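Azi13 (Streptomyces sahachiroi, PDB 5HMB) probably acts as a hotdog-fold thioesterase of the PaaI family in azinomycin biosynthesis, hydrolysing an aromatic (naphthoyl) thioester. Local coordinates at residues A[29-34]-A[95-100]; A[62-67]-A[106-111]. One frame throughout, in Å; residues are numbered along the deposited sequence.

In the fold
Both contacts belong to one hotdog domain and share its antiparallel sheet, in which strands 93-100 and 107-115 are neighbours; the centres of the two contacts lie about 12 Å apart. Contact 1 pairs two strands within the sheet, is held by backbone hydrogen bonds and is only partly buried: Ala30, Ser96 and Ala98 turn to helix 49-68, its threonines, valine and tyrosine to the other face. Contact 2 is buried and joins the helix itself to the next strand, by an indole, an alanine methyl and a glutamine amide. The two meet where Leu99 N probably bonds to Ser111 O at 2.7 Å, and where the Trp110 ring packs on the backbone of Leu99 and Pro100.

Contact 1: residues A[29-34]-A[95-100]; sequences RAVAYW and TSTALP
Trp34 takes the crowded first torsion, with CG between the backbone N and the carbonyl carbon (chi1 58°), and this swings its indole across to Ser96, whose OG lies anti to its own carbonyl carbon. NE1 of Trp34 donates to Ser96 OG at 2.9 Å, the hydroxyl sitting near the edge of the indole but tilted 17° from its plane; OG also bonds to Thr114 on the next strand, so two partners hold this buried oxygen. Between the backbones, Ala32 and Ser96 form a hydrogen-bonded pair, with Ser96 N to Ala32 O at 2.8 Å and Ala32 N to Ser96 O at 3.0 Å. Ala30 and Ala98 repeat the pattern, although the bond from Ala30 N to Ala98 O is weak at 3.4 Å. On the other face Tyr33 and Thr95 run side by side, Thr95 OG1 meeting the ring edge 3.2 Å from Tyr33 CD1, while Arg93 makes a cation-pi contact with the same ring. Val31 spans two threonines: CG1 lies 3.8 Å from Thr95 CG2, and CG2 packs beside Thr97. Ala30, Ser96 and Ala98 lie against helix 49-68, giving the close sheet-on-helix packing of the hotdog fold, whose curved antiparallel sheet wraps a long central helix.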
# COMPACT_ATOMS: atom_id res chain seq x y z
N ARG A 29 -9.01 -9.31 -18.37
CA ARG A 29 -7.77 -10.04 -18.12
C ARG A 29 -6.74 -9.63 -19.16
O ARG A 29 -7.07 -9.48 -20.34
CB ARG A 29 -8.01 -11.55 -18.18
CG ARG A 29 -6.74 -12.40 -18.14
CD ARG A 29 -7.08 -13.86 -17.79
NE ARG A 29 -8.28 -14.30 -18.49
CZ ARG A 29 -8.28 -14.97 -19.64
NH1 ARG A 29 -9.43 -15.33 -20.21
NH2 ARG A 29 -7.13 -15.29 -20.22
N ALA A 30 -5.50 -9.46 -18.72
CA ALA A 30 -4.37 -9.26 -19.61
C ALA A 30 -3.23 -10.16 -19.14
O ALA A 30 -3.05 -10.33 -17.93
CB ALA A 30 -3.92 -7.80 -19.66
N VAL A 31 -2.49 -10.74 -20.08
CA VAL A 31 -1.43 -11.71 -19.79
C VAL A 31 -0.21 -11.36 -20.64
O VAL A 31 -0.33 -11.23 -21.86
CB VAL A 31 -1.86 -13.16 -20.09
CG1 VAL A 31 -0.69 -14.11 -19.86
CG2 VAL A 31 -3.07 -13.56 -19.27
N ALA A 32 0.95 -11.23 -20.00
CA ALA A 32 2.18 -10.94 -20.73
C ALA A 32 3.30 -11.83 -20.23
O ALA A 32 3.36 -12.17 -19.04
CB ALA A 32 2.59 -9.48 -20.61
N TYR A 33 4.19 -12.21 -21.15
CA TYR A 33 5.38 -12.98 -20.84
C TYR A 33 6.58 -12.06 -20.94
O TYR A 33 6.58 -11.10 -21.70
CB TYR A 33 5.56 -14.16 -21.80
CG TYR A 33 4.37 -15.10 -21.86
CD1 TYR A 33 4.11 -15.98 -20.82
CD2 TYR A 33 3.53 -15.13 -22.97
CE1 TYR A 33 3.03 -16.85 -20.86
CE2 TYR A 33 2.45 -16.00 -23.03
CZ TYR A 33 2.20 -16.85 -21.97
OH TYR A 33 1.14 -17.72 -22.01
N TRP A 34 7.61 -12.38 -20.16
CA TRP A 34 8.86 -11.63 -20.18
C TRP A 34 9.90 -12.44 -19.42
O TRP A 34 9.60 -13.48 -18.83
CB TRP A 34 8.68 -10.24 -19.57
CG TRP A 34 8.17 -10.25 -18.16
CD1 TRP A 34 6.93 -10.64 -17.73
CD2 TRP A 34 8.88 -9.82 -16.98
NE1 TRP A 34 6.83 -10.49 -16.36
CE2 TRP A 34 8.02 -9.99 -15.88
CE3 TRP A 34 10.17 -9.30 -16.76
CZ2 TRP A 34 8.39 -9.66 -14.59
CZ3 TRP A 34 10.53 -8.97 -15.48
CH2 TRP A 34 9.65 -9.14 -14.40
N THR A 95 5.40 -14.98 -16.22
CA THR A 95 4.07 -14.71 -16.75
C THR A 95 3.33 -13.79 -15.79
O THR A 95 3.11 -14.15 -14.63
CB THR A 95 3.27 -16.00 -16.93
OG1 THR A 95 3.98 -16.90 -17.79
CG2 THR A 95 1.91 -15.70 -17.53
N SER A 96 2.91 -12.61 -16.28
CA SER A 96 2.20 -11.64 -15.46
C SER A 96 0.75 -11.53 -15.88
O SER A 96 0.45 -11.23 -17.05
CB SER A 96 2.87 -10.27 -15.53
OG SER A 96 4.20 -10.38 -15.07
N THR A 97 -0.16 -11.73 -14.93
CA THR A 97 -1.59 -11.76 -15.21
C THR A 97 -2.30 -10.72 -14.37
O THR A 97 -2.21 -10.75 -13.13
CB THR A 97 -2.15 -13.15 -14.92
OG1 THR A 97 -1.45 -14.10 -15.74
CG2 THR A 97 -3.63 -13.21 -15.21
N ALA A 98 -3.00 -9.80 -15.03
CA ALA A 98 -3.78 -8.77 -14.38
C ALA A 98 -5.24 -9.20 -14.31
O ALA A 98 -5.84 -9.52 -15.34
CB ALA A 98 -3.66 -7.44 -15.13
N LEU A 99 -5.80 -9.20 -13.10
CA LEU A 99 -7.20 -9.53 -12.93
C LEU A 99 -7.94 -8.38 -12.27
O LEU A 99 -7.38 -7.68 -11.42
CB LEU A 99 -7.39 -10.79 -12.09
CG LEU A 99 -6.84 -12.05 -12.75
CD1 LEU A 99 -7.00 -13.25 -11.82
CD2 LEU A 99 -7.54 -12.25 -14.10
N PRO A 100 -9.21 -8.18 -12.63
CA PRO A 100 -9.92 -7.00 -12.13
C PRO A 100 -10.32 -7.21 -10.68
O PRO A 100 -10.73 -8.30 -10.29
CB PRO A 100 -11.15 -6.91 -13.05
CG PRO A 100 -11.41 -8.35 -13.42
CD PRO A 100 -10.06 -9.03 -13.48

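Contact 2: residues A[62-67]-A[106-111]; sequences AAADRW and TQQVWS. With SO4 (sulfate ion), chain C.
Trp110 lays its indole against helix 49-68, the six-membered ring under Ala63 and the pyrrole side by Ala64. From CB, the first torsion sets CG anti to the carbonyl carbon (chi1 -70°) and sends the ring toward the helix. On the pyrrole side CD1 comes 4.2 Å from Ala64 CB, and NE1 passes the same methyl while donating in the ring plane to Gln108 OE1 at 2.9 Å, nearly straight at 168°. Farther out, CE3, CZ3 and CH2 lie beneath Ala63 CB, a CH-pi contact with the methyl 3.5 Å from the six-ring centroid. CZ2 also lies under this methyl, and Trp67 CB comes to the ring edge there, 4.4 Å from CZ2. The Gln108 amide, its oxygen taken by the indole, gives NE2 to Ala64 O at 3.2 Å, reaching that carbonyl from above its plane; NE2 also bonds to Asn131. The same amide crosses the Trp67 ring obliquely, planes 57° apart, with NE2 3.5 Å from Trp67 CE3. A leucine in place of Trp110 would probably leave Gln108 OE1 without its indole donor and open a gap beneath Ala63. At the strand's start a sulfate, probably from the crystallisation liquor, is bound by Thr106, Gln107 N and His102. Trp110 and Gln108 thus fill the interface between the C-terminal part of helix 49-68 and strand 107-115, with Leu129 of strand 121-133 against Ala64 and Arg103 of strand 102-103 touching Trp67, Gln108 and Trp110.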
# COMPACT_ATOMS: atom_id res chain seq x y z
N ALA A 62 -2.78 -2.00 -19.44
CA ALA A 62 -3.29 -2.58 -20.68
C ALA A 62 -4.70 -3.09 -20.49
O ALA A 62 -5.58 -2.85 -21.32
CB ALA A 62 -2.38 -3.72 -21.15
N ALA A 63 -4.95 -3.81 -19.39
CA ALA A 63 -6.28 -4.35 -19.16
C ALA A 63 -7.28 -3.24 -18.88
O ALA A 63 -8.40 -3.26 -19.41
CB ALA A 63 -6.26 -5.35 -18.01
N ALA A 64 -6.90 -2.26 -18.06
CA ALA A 64 -7.80 -1.16 -17.71
C ALA A 64 -8.20 -0.37 -18.95
O ALA A 64 -9.37 0.00 -19.11
CB ALA A 64 -7.14 -0.22 -16.70
N ASP A 65 -7.23 -0.07 -19.81
CA ASP A 65 -7.48 0.63 -21.06
C ASP A 65 -8.46 -0.14 -21.93
O ASP A 65 -9.44 0.41 -22.43
CB ASP A 65 -6.15 0.83 -21.79
CG ASP A 65 -6.11 2.10 -22.58
OD1 ASP A 65 -6.56 3.14 -22.06
OD2 ASP A 65 -5.62 2.05 -23.73
N ARG A 66 -8.21 -1.44 -22.10
CA ARG A 66 -9.08 -2.29 -22.90
C ARG A 66 -10.49 -2.40 -22.31
O ARG A 66 -11.46 -2.54 -23.06
CB ARG A 66 -8.44 -3.68 -23.06
CG ARG A 66 -9.24 -4.68 -23.90
CD ARG A 66 -9.45 -4.22 -25.35
NE ARG A 66 -10.25 -5.18 -26.10
CZ ARG A 66 -11.58 -5.17 -26.17
NH1 ARG A 66 -12.27 -4.24 -25.52
NH2 ARG A 66 -12.22 -6.09 -26.87
N TRP A 67 -10.62 -2.30 -20.98
CA TRP A 67 -11.96 -2.32 -20.40
C TRP A 67 -12.69 -0.99 -20.57
O TRP A 67 -13.91 -0.97 -20.74
CB TRP A 67 -11.89 -2.68 -18.91
CG TRP A 67 -13.25 -2.69 -18.25
CD1 TRP A 67 -14.13 -3.73 -18.20
CD2 TRP A 67 -13.88 -1.59 -17.56
NE1 TRP A 67 -15.27 -3.35 -17.52
CE2 TRP A 67 -15.14 -2.05 -17.12
CE3 TRP A 67 -13.50 -0.28 -17.27
CZ2 TRP A 67 -16.02 -1.24 -16.40
CZ3 TRP A 67 -14.37 0.51 -16.56
CH2 TRP A 67 -15.62 0.04 -16.14
N THR A 106 -15.43 6.10 -12.00
CA THR A 106 -14.22 6.90 -12.00
C THR A 106 -12.94 6.12 -11.73
O THR A 106 -11.88 6.54 -12.20
CB THR A 106 -14.34 8.03 -10.98
OG1 THR A 106 -14.56 7.47 -9.68
CG2 THR A 106 -15.53 9.00 -11.36
N GLN A 107 -13.00 5.00 -11.00
CA GLN A 107 -11.80 4.27 -10.58
C GLN A 107 -11.79 2.85 -11.13
O GLN A 107 -12.84 2.24 -11.33
CB GLN A 107 -11.71 4.16 -9.06
CG GLN A 107 -11.65 5.47 -8.32
CD GLN A 107 -10.27 6.09 -8.37
OE1 GLN A 107 -9.47 5.90 -7.46
NE2 GLN A 107 -9.99 6.83 -9.44
N GLN A 108 -10.57 2.32 -11.35
CA GLN A 108 -10.35 0.89 -11.53
C GLN A 108 -9.22 0.44 -10.60
O GLN A 108 -8.25 1.17 -10.39
CB GLN A 108 -9.96 0.53 -12.96
CG GLN A 108 -10.96 0.93 -14.04
CD GLN A 108 -10.59 0.34 -15.39
OE1 GLN A 108 -10.39 -0.88 -15.51
NE2 GLN A 108 -10.48 1.19 -16.40
N VAL A 109 -9.34 -0.78 -10.08
CA VAL A 109 -8.25 -1.46 -9.38
C VAL A 109 -8.06 -2.83 -10.00
O VAL A 109 -9.02 -3.58 -10.18
CB VAL A 109 -8.53 -1.60 -7.87
CG1 VAL A 109 -7.40 -2.38 -7.21
CG2 VAL A 109 -8.67 -0.24 -7.24
N TRP A 110 -6.81 -3.17 -10.33
CA TRP A 110 -6.44 -4.46 -10.88
C TRP A 110 -5.37 -5.10 -10.01
O TRP A 110 -4.59 -4.40 -9.36
CB TRP A 110 -5.91 -4.32 -12.32
CG TRP A 110 -6.99 -3.96 -13.27
CD1 TRP A 110 -7.62 -2.75 -13.39
CD2 TRP A 110 -7.60 -4.83 -14.23
NE1 TRP A 110 -8.58 -2.82 -14.38
CE2 TRP A 110 -8.59 -4.08 -14.91
CE3 TRP A 110 -7.40 -6.17 -14.59
CZ2 TRP A 110 -9.38 -4.63 -15.92
CZ3 TRP A 110 -8.19 -6.72 -15.60
CH2 TRP A 110 -9.17 -5.95 -16.25
N SER A 111 -5.33 -6.43 -10.01
CA SER A 111 -4.35 -7.22 -9.27
C SER A 111 -3.52 -8.00 -10.27
O SER A 111 -4.06 -8.73 -11.11
CB SER A 111 -5.04 -8.16 -8.28
OG SER A 111 -4.11 -9.05 -7.69
S SO4 C . -16.17 4.29 -8.83
O1 SO4 C . -17.33 3.40 -8.89
O2 SO4 C . -16.44 5.56 -9.51
O3 SO4 C . -15.84 4.55 -7.43
O4 SO4 C . -15.03 3.66 -9.51